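PDB 1L1J: heat shock protease HtrA from Thermotoga maritima, which probably cleaves other proteins as an ATP-independent serine endopeptidase of the heat-shock response, this chain being its trypsin-like protease domain. Local coordinates for residues L70-V75 and E102-V107; A134-N139 and G185-I190; L171-A176 and V208-A213. All blocks are in the same frame, centred on the assembly; numbering follows the deposited sequence.

Contact 1. Residues L70-V75 and E102-V107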
loop_
_atom_site.group_PDB
_atom_site.type_symbol
_atom_site.label_atom_id
_atom_site.label_comp_id
_atom_site.label_asym_id
_atom_site.label_seq_id
_atom_site.Cartn_x
_atom_site.Cartn_y
_atom_site.Cartn_z
ATOM N N LEU A 70 -4.268 -0.499 -6.694
ATOM C CA LEU A 70 -2.863 -0.124 -6.687
ATOM C C LEU A 70 -2.238 -0.715 -5.439
ATOM O O LEU A 70 -2.935 -1.005 -4.462
ATOM C CB LEU A 70 -2.712 1.398 -6.661
ATOM C CG LEU A 70 -2.816 2.094 -8.014
ATOM C CD1 LEU A 70 -3.154 3.578 -7.852
ATOM C CD2 LEU A 70 -1.500 1.888 -8.738
ATOM N N THR A 71 -0.927 -0.901 -5.480
ATOM C CA THR A 71 -0.192 -1.439 -4.350
ATOM C C THR A 71 1.288 -1.374 -4.656
ATOM O O THR A 71 1.703 -0.741 -5.630
ATOM C CB THR A 71 -0.560 -2.904 -4.060
ATOM O OG1 THR A 71 0.118 -3.337 -2.872
ATOM C CG2 THR A 71 -0.151 -3.794 -5.222
ATOM N N ASN A 72 2.088 -2.021 -3.821
ATOM C CA ASN A 72 3.519 -2.031 -4.035
ATOM C C ASN A 72 3.907 -3.233 -4.890
ATOM O O ASN A 72 3.400 -4.341 -4.683
ATOM C CB ASN A 72 4.243 -2.056 -2.691
ATOM C CG ASN A 72 4.689 -0.679 -2.254
ATOM O OD1 ASN A 72 4.960 -0.443 -1.080
ATOM N ND2 ASN A 72 4.784 0.240 -3.213
ATOM N N TYR A 73 4.788 -3.010 -5.865
ATOM C CA TYR A 73 5.211 -4.088 -6.738
ATOM C C TYR A 73 5.854 -5.207 -5.948
ATOM O O TYR A 73 5.621 -6.372 -6.233
ATOM C CB TYR A 73 6.205 -3.603 -7.787
ATOM C CG TYR A 73 6.602 -4.704 -8.750
ATOM C CD1 TYR A 73 5.682 -5.205 -9.675
ATOM C CD2 TYR A 73 7.883 -5.271 -8.720
ATOM C CE1 TYR A 73 6.019 -6.237 -10.540
ATOM C CE2 TYR A 73 8.233 -6.307 -9.583
ATOM C CZ TYR A 73 7.293 -6.782 -10.491
ATOM O OH TYR A 73 7.608 -7.803 -11.357
ATOM N N HIS A 74 6.672 -4.862 -4.957
ATOM C CA HIS A 74 7.329 -5.892 -4.162
ATOM C C HIS A 74 6.283 -6.772 -3.497
ATOM O O HIS A 74 6.525 -7.942 -3.224
ATOM C CB HIS A 74 8.262 -5.271 -3.106
ATOM C CG HIS A 74 7.552 -4.525 -2.011
ATOM N ND1 HIS A 74 7.772 -3.187 -1.760
ATOM C CD2 HIS A 74 6.661 -4.938 -1.079
ATOM C CE1 HIS A 74 7.048 -2.810 -0.724
ATOM N NE2 HIS A 74 6.364 -3.855 -0.292
ATOM N N VAL A 75 5.110 -6.212 -3.243
ATOM C CA VAL A 75 4.056 -6.989 -2.616
ATOM C C VAL A 75 3.623 -8.049 -3.619
ATOM O O VAL A 75 4.044 -9.196 -3.517
ATOM C CB VAL A 75 2.861 -6.079 -2.190
ATOM C CG1 VAL A 75 1.679 -6.916 -1.719
ATOM C CG2 VAL A 75 3.310 -5.156 -1.065
ATOM N N GLU A 102 11.237 -0.852 -10.504
ATOM C CA GLU A 102 12.126 0.248 -10.156
ATOM C C GLU A 102 11.393 1.427 -9.481
ATOM O O GLU A 102 12.005 2.209 -8.752
ATOM C CB GLU A 102 12.891 0.712 -11.402
ATOM C CG GLU A 102 14.236 1.378 -11.098
ATOM C CD GLU A 102 15.224 0.446 -10.394
ATOM O OE1 GLU A 102 16.305 0.938 -9.994
ATOM O OE2 GLU A 102 14.927 -0.768 -10.244
ATOM N N LEU A 103 10.088 1.553 -9.721
ATOM C CA LEU A 103 9.278 2.610 -9.107
ATOM C C LEU A 103 8.536 1.983 -7.927
ATOM O O LEU A 103 8.192 2.646 -6.943
ATOM C CB LEU A 103 8.256 3.140 -10.109
ATOM C CG LEU A 103 8.821 3.742 -11.390
ATOM C CD1 LEU A 103 7.713 3.856 -12.416
ATOM C CD2 LEU A 103 9.455 5.091 -11.093
ATOM N N ASP A 104 8.302 0.685 -8.072
ATOM C CA ASP A 104 7.609 -0.159 -7.111
ATOM C C ASP A 104 6.113 0.112 -7.026
ATOM O O ASP A 104 5.531 0.120 -5.941
ATOM C CB ASP A 104 8.242 -0.060 -5.722
ATOM C CG ASP A 104 7.810 -1.203 -4.811
ATOM O OD1 ASP A 104 8.132 -1.175 -3.605
ATOM O OD2 ASP A 104 7.146 -2.137 -5.306
ATOM N N ILE A 105 5.506 0.337 -8.188
ATOM C CA ILE A 105 4.070 0.563 -8.304
ATOM C C ILE A 105 3.535 -0.704 -8.960
ATOM O O ILE A 105 4.276 -1.403 -9.656
ATOM C CB ILE A 105 3.740 1.760 -9.220
ATOM C CG1 ILE A 105 4.282 3.051 -8.610
ATOM C CG2 ILE A 105 2.240 1.869 -9.418
ATOM C CD1 ILE A 105 3.936 4.307 -9.408
ATOM N N ALA A 106 2.260 -1.008 -8.745
ATOM C CA ALA A 106 1.676 -2.202 -9.332
ATOM C C ALA A 106 0.164 -2.134 -9.278
ATOM O O ALA A 106 -0.408 -1.869 -8.230
ATOM C CB ALA A 106 2.170 -3.438 -8.595
ATOM N N VAL A 107 -0.481 -2.372 -10.414
ATOM C CA VAL A 107 -1.933 -2.338 -10.472
ATOM C C VAL A 107 -2.524 -3.743 -10.626
ATOM O O VAL A 107 -1.975 -4.608 -11.315
ATOM C CB VAL A 107 -2.425 -1.429 -11.618
ATOM C CG1 VAL A 107 -1.974 -1.985 -12.957
ATOM C CG2 VAL A 107 -3.940 -1.292 -11.555
#

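Contact 2. Residues A134-N139 and G185-I190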
loop_
_atom_site.group_PDB
_atom_site.type_symbol
_atom_site.label_atom_id
_atom_site.label_comp_id
_atom_site.label_asym_id
_atom_site.label_seq_id
_atom_site.Cartn_x
_atom_site.Cartn_y
_atom_site.Cartn_z
ATOM N N ALA A 134 -0.735 13.434 7.251
ATOM C CA ALA A 134 -0.811 12.313 6.317
ATOM C C ALA A 134 -1.345 11.101 7.094
ATOM O O ALA A 134 -0.896 10.809 8.202
ATOM C CB ALA A 134 0.547 12.008 5.747
ATOM N N ILE A 135 -2.304 10.394 6.518
ATOM C CA ILE A 135 -2.863 9.261 7.219
ATOM C C ILE A 135 -2.535 8.006 6.433
ATOM O O ILE A 135 -2.973 7.863 5.302
ATOM C CB ILE A 135 -4.400 9.428 7.363
ATOM C CG1 ILE A 135 -4.736 10.878 7.739
ATOM C CG2 ILE A 135 -4.931 8.511 8.454
ATOM C CD1 ILE A 135 -6.219 11.179 7.801
ATOM N N ALA A 136 -1.744 7.115 7.016
ATOM C CA ALA A 136 -1.382 5.873 6.347
ATOM C C ALA A 136 -2.421 4.819 6.695
ATOM O O ALA A 136 -2.757 4.648 7.871
ATOM C CB ALA A 136 -0.033 5.424 6.808
ATOM N N ILE A 137 -2.957 4.123 5.694
ATOM C CA ILE A 137 -3.951 3.089 5.980
ATOM C C ILE A 137 -3.500 1.745 5.452
ATOM O O ILE A 137 -2.979 1.646 4.334
ATOM C CB ILE A 137 -5.332 3.396 5.377
ATOM C CG1 ILE A 137 -5.809 4.785 5.807
ATOM C CG2 ILE A 137 -6.335 2.367 5.873
ATOM C CD1 ILE A 137 -7.300 4.974 5.769
ATOM N N GLY A 138 -3.692 0.707 6.261
ATOM C CA GLY A 138 -3.285 -0.626 5.856
ATOM C C GLY A 138 -4.373 -1.642 6.126
ATOM O O GLY A 138 -5.380 -1.323 6.775
ATOM N N ASN A 139 -4.180 -2.874 5.661
ATOM C CA ASN A 139 -5.205 -3.876 5.880
ATOM C C ASN A 139 -4.736 -5.312 5.683
ATOM O O ASN A 139 -5.489 -6.152 5.188
ATOM C CB ASN A 139 -6.381 -3.588 4.947
ATOM C CG ASN A 139 -7.601 -4.424 5.277
ATOM O OD1 ASN A 139 -7.517 -5.382 6.051
ATOM N ND2 ASN A 139 -8.743 -4.073 4.691
ATOM N N GLY A 185 -0.808 0.156 1.064
ATOM C CA GLY A 185 -2.042 0.867 1.385
ATOM C C GLY A 185 -1.913 2.320 0.927
ATOM O O GLY A 185 -0.899 2.676 0.326
ATOM N N PRO A 186 -2.899 3.188 1.182
ATOM C CA PRO A 186 -2.673 4.550 0.696
ATOM C C PRO A 186 -2.207 5.511 1.786
ATOM O O PRO A 186 -2.341 5.226 2.981
ATOM C CB PRO A 186 -4.042 4.938 0.159
ATOM C CG PRO A 186 -4.942 4.351 1.208
ATOM C CD PRO A 186 -4.330 2.967 1.463
ATOM N N LEU A 187 -1.652 6.643 1.359
ATOM C CA LEU A 187 -1.209 7.701 2.265
ATOM C C LEU A 187 -2.138 8.865 1.913
ATOM O O LEU A 187 -2.004 9.460 0.847
ATOM C CB LEU A 187 0.246 8.103 1.984
ATOM C CG LEU A 187 0.858 9.090 2.992
ATOM C CD1 LEU A 187 1.074 8.378 4.318
ATOM C CD2 LEU A 187 2.171 9.639 2.483
ATOM N N LEU A 188 -3.069 9.198 2.805
ATOM C CA LEU A 188 -4.042 10.265 2.538
ATOM C C LEU A 188 -3.824 11.650 3.174
ATOM O O LEU A 188 -2.949 11.857 4.019
ATOM C CB LEU A 188 -5.445 9.784 2.936
ATOM C CG LEU A 188 -5.961 8.431 2.447
ATOM C CD1 LEU A 188 -7.054 7.968 3.399
ATOM C CD2 LEU A 188 -6.477 8.516 1.005
ATOM N N ASN A 189 -4.684 12.573 2.743
ATOM C CA ASN A 189 -4.755 13.962 3.196
ATOM C C ASN A 189 -5.791 14.076 4.282
ATOM O O ASN A 189 -6.312 13.080 4.765
ATOM C CB ASN A 189 -5.243 14.863 2.080
ATOM C CG ASN A 189 -4.220 15.102 1.046
ATOM O OD1 ASN A 189 -4.512 15.659 -0.006
ATOM N ND2 ASN A 189 -2.985 14.689 1.336
ATOM N N ILE A 190 -6.106 15.312 4.644
ATOM C CA ILE A 190 -7.142 15.556 5.628
ATOM C C ILE A 190 -8.379 15.647 4.771
ATOM O O ILE A 190 -9.496 15.706 5.264
ATOM C CB ILE A 190 -6.962 16.885 6.389
ATOM C CG1 ILE A 190 -5.971 17.804 5.658
ATOM C CG2 ILE A 190 -6.597 16.587 7.832
ATOM C CD1 ILE A 190 -4.507 17.290 5.578
#

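Contact 3. Residues L171-A176 and V208-A213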
loop_
_atom_site.group_PDB
_atom_site.type_symbol
_atom_site.label_atom_id
_atom_site.label_comp_id
_atom_site.label_asym_id
_atom_site.label_seq_id
_atom_site.Cartn_x
_atom_site.Cartn_y
_atom_site.Cartn_z
ATOM N N LEU A 171 10.541 9.767 -3.456
ATOM C CA LEU A 171 9.656 9.456 -2.341
ATOM C C LEU A 171 9.200 10.583 -1.426
ATOM O O LEU A 171 9.920 11.558 -1.181
ATOM C CB LEU A 171 10.304 8.369 -1.482
ATOM C CG LEU A 171 10.740 7.110 -2.232
ATOM C CD1 LEU A 171 11.533 6.216 -1.300
ATOM C CD2 LEU A 171 9.515 6.388 -2.798
ATOM N N ILE A 172 7.981 10.429 -0.925
ATOM C CA ILE A 172 7.424 11.368 0.034
ATOM C C ILE A 172 7.802 10.764 1.373
ATOM O O ILE A 172 7.721 9.550 1.546
ATOM C CB ILE A 172 5.885 11.451 -0.057
ATOM C CG1 ILE A 172 5.486 12.286 -1.284
ATOM C CG2 ILE A 172 5.324 12.046 1.241
ATOM C CD1 ILE A 172 4.042 12.161 -1.726
ATOM N N GLN A 173 8.232 11.608 2.301
ATOM C CA GLN A 173 8.624 11.165 3.640
ATOM C C GLN A 173 7.569 11.611 4.668
ATOM O O GLN A 173 6.941 12.663 4.504
ATOM C CB GLN A 173 9.987 11.766 3.990
ATOM C CG GLN A 173 10.654 11.215 5.244
ATOM C CD GLN A 173 11.909 12.002 5.610
ATOM O OE1 GLN A 173 12.649 12.437 4.733
ATOM N NE2 GLN A 173 12.153 12.181 6.905
ATOM N N THR A 174 7.364 10.803 5.708
ATOM C CA THR A 174 6.394 11.112 6.775
ATOM C C THR A 174 6.919 10.623 8.105
ATOM O O THR A 174 7.739 9.701 8.166
ATOM C CB THR A 174 5.026 10.382 6.607
ATOM O OG1 THR A 174 5.164 9.299 5.677
ATOM C CG2 THR A 174 3.948 11.336 6.152
ATOM N N ASP A 175 6.443 11.234 9.179
ATOM C CA ASP A 175 6.852 10.764 10.486
ATOM C C ASP A 175 5.755 9.788 10.936
ATOM O O ASP A 175 5.727 9.347 12.087
ATOM C CB ASP A 175 7.043 11.920 11.471
ATOM C CG ASP A 175 5.939 12.916 11.407
ATOM O OD1 ASP A 175 4.842 12.569 10.929
ATOM O OD2 ASP A 175 6.159 14.054 11.846
ATOM N N ALA A 176 4.856 9.461 10.003
ATOM C CA ALA A 176 3.797 8.483 10.250
ATOM C C ALA A 176 4.470 7.134 10.043
ATOM O O ALA A 176 5.169 6.938 9.059
ATOM C CB ALA A 176 2.681 8.645 9.253
ATOM N N VAL A 208 13.957 4.705 13.027
ATOM C CA VAL A 208 12.694 5.267 13.482
ATOM C C VAL A 208 12.086 6.382 12.635
ATOM O O VAL A 208 12.723 6.925 11.734
ATOM C CB VAL A 208 12.847 5.763 14.951
ATOM C CG1 VAL A 208 11.523 6.289 15.498
ATOM C CG2 VAL A 208 13.352 4.621 15.820
ATOM N N ASN A 209 10.829 6.684 12.944
ATOM C CA ASN A 209 10.031 7.727 12.307
ATOM C C ASN A 209 10.318 8.113 10.859
ATOM O O ASN A 209 9.820 9.137 10.381
ATOM C CB ASN A 209 10.081 8.975 13.177
ATOM C CG ASN A 209 9.380 8.781 14.505
ATOM O OD1 ASN A 209 8.155 8.668 14.555
ATOM N ND2 ASN A 209 10.149 8.737 15.589
ATOM N N LEU A 210 11.105 7.305 10.156
ATOM C CA LEU A 210 11.422 7.595 8.766
ATOM C C LEU A 210 10.550 6.725 7.873
ATOM O O LEU A 210 10.877 5.570 7.618
ATOM C CB LEU A 210 12.902 7.323 8.492
ATOM C CG LEU A 210 13.772 8.578 8.417
ATOM C CD1 LEU A 210 14.985 8.397 9.304
ATOM C CD2 LEU A 210 14.173 8.846 6.982
ATOM N N GLY A 211 9.435 7.282 7.413
ATOM C CA GLY A 211 8.536 6.532 6.563
ATOM C C GLY A 211 8.517 7.173 5.201
ATOM O O GLY A 211 8.797 8.369 5.090
ATOM N N PHE A 212 8.194 6.395 4.171
ATOM C CA PHE A 212 8.169 6.925 2.810
ATOM C C PHE A 212 6.986 6.442 1.997
ATOM O O PHE A 212 6.383 5.416 2.296
ATOM C CB PHE A 212 9.460 6.571 2.068
ATOM C CG PHE A 212 10.707 7.001 2.781
ATOM C CD1 PHE A 212 11.294 6.188 3.749
ATOM C CD2 PHE A 212 11.302 8.222 2.484
ATOM C CE1 PHE A 212 12.461 6.587 4.389
ATOM C CE2 PHE A 212 12.471 8.622 3.125
ATOM C CZ PHE A 212 13.048 7.812 4.072
ATOM N N ALA A 213 6.670 7.187 0.951
ATOM C CA ALA A 213 5.559 6.837 0.087
ATOM C C ALA A 213 5.869 7.296 -1.319
ATOM O O ALA A 213 6.705 8.185 -1.520
ATOM C CB ALA A 213 4.281 7.497 0.579
#

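Contact 1. Residues L70-V75 and E102-V107
The His74 ring meets the Asp104 carboxylate at its ND1 edge, with the two planes 51° apart, while Asn72 CB lies 3.5 Å above one ring face, offset toward the rim, and the Phe35 and His74 rings meet edge-to-face. The Asn72 amide stacks on the same carboxylate, only 15° from parallel, and the Tyr73 ring brings its CD1 edge to Ala106 CB (4.1 Å), a methyl small enough to pack against Tyr73 CA at the start of the helix. Asp104 holds His74 by both oxygens: OD1 takes ND1 at 2.8 Å through its syn lone pair, and OD2 receives the backbone N of His74. The backbone bond holds the start of the helix against Asp104, while the ND1 bond limits how the imidazole can turn. Asp104 reaches both because its CG stands anti to the backbone N (chi1 -164°). Its backbone O is met almost head-on by Asn72 ND2 at 2.8 Å and, weakly, by Tyr73 N. With an alanine here both carboxylate bonds go: the imidazole would probably turn without its ND1 partner, and His74 N lose its mate. His74 and Asp104 are the predicted charge-relay pair of a trypsin-like protease, and Asn72 OD1 bonds Ser183 OG, the predicted nucleophile. Next to the site the strands pair antiparallel, Leu70 CD2 packing beside Ile105 CG2 at 3.8 Å, two branched aliphatic chains suited to a buried face. Strand 54-64 flanks 68-72, with Ser59 O taking Thr71 OG1, and strand 98-100 lies beyond 105-109; helix 216-223 packs on Leu70 and Ile105 through Val219.

Contact 2. Residues A134-N139 and G185-I190
Strands 134-138 and 186-188 run antiparallel, their axes 4.4 Å apart at closest and 155° between directions, joined by a reciprocal pair of bonds between Ile135 and Leu188 and by Ile137 N to Pro186 O at 3.0 Å. This last bond arrives almost straight at the oxygen, which also takes a weak bond from Asn198 ND2. Pro186 has no N-H to return, so Ile137 O is met by carbon instead, Gly185 CA at 3.2 Å and Pro186 CD at 3.4 Å. Glycine suits the first of these places because a CB would run into that oxygen. On the face of Ala136 and Leu187, the leucine swings CG to the side away from its backbone N (chi1 -173°), which brings CD1 between the methyls of Ala134 (3.9 Å) and Ala136 (4.0 Å); the short alanines let the leucine end lie over the neighbouring strand. The strands belong to the C-terminal barrel of the chymotrypsin-like fold, and 185-190 begins two residues after Ser183, predicted to be the active-site serine. On the other face, Ile137 crosses Leu188 at a slant, CD1 to CD1 at 3.8 Å, and Ile135 extends CD1 to Asn189 O at 3.6 Å. Ile135 and Leu188, both branched and aliphatic, suit the apolar side of helix 5-13, where Val9 touches both and Cys13 touches Leu188. Strand 193-198 adds Val194 against Leu188 and Asn198 against Leu187, while the backbone of Ala136 bonds Thr148 of strand 146-160.

Contact 3. Residues L171-A176 and V208-A213
Gln173 and Phe212 lie side by side and point the same way from neighbouring antiparallel strands, the amide 49° from the ring plane. Gln173 CG approaches Phe212 CE2 at 3.8 Å; a first torsion that turns CG away from the backbone N (chi1 -170°), with the chain extended beyond it, runs the aliphatic part along the ring. Its amide end carries on to Leu210, NE2 lying 3.9 Å from CD2, and OE1 has a weak bond from Arg157. A long chain with a polar tip thus suits a partly exposed place, its methylenes on the ring and its amide at the outer end. From the other strand end Leu171 crosses Phe212 at about a right angle, its CD1 4.0 Å from Phe212 CB. On the opposite face Ile172 CB faces Ala213 CB at 4.3 Å. Gly211, paired with Thr174, stands where a CB would probably come too near Ala176 O. The backbones are sewn together by reciprocal bonds at Ile172-Ala213 and Thr174-Gly211. Past them Asp175 CA points at Asn209 O, 3.4 Å away, while Asp175 OD1 accepts a bond from Val151 N. In trypsin-like proteases such a pair of strands, in the C-terminal barrel, lies beside the S1 specificity pocket, and this one probably does the same.

From the N terminus, contact 1 is the first to be completed along the chain: it closes the loop between 70-75 and 102-107 within the N-terminal sheet, before either of the others opens. Contacts 2 and 3 both lie in the C-terminal sheet and cross: 134-139 opens contact 2, 171-176 opens contact 3, 185-190 closes contact 2, and 208-213 closes contact 3. These two touch, Leu187 CD2 packing on Ala213 CB and Ala134 CB on Thr174 CG2. Ser183, predicted to complete the triad, lies between 171-176 and 185-190, so the predicted active site probably draws on both sheets; the centres of contacts 1 and 3 are about 17 Å apart.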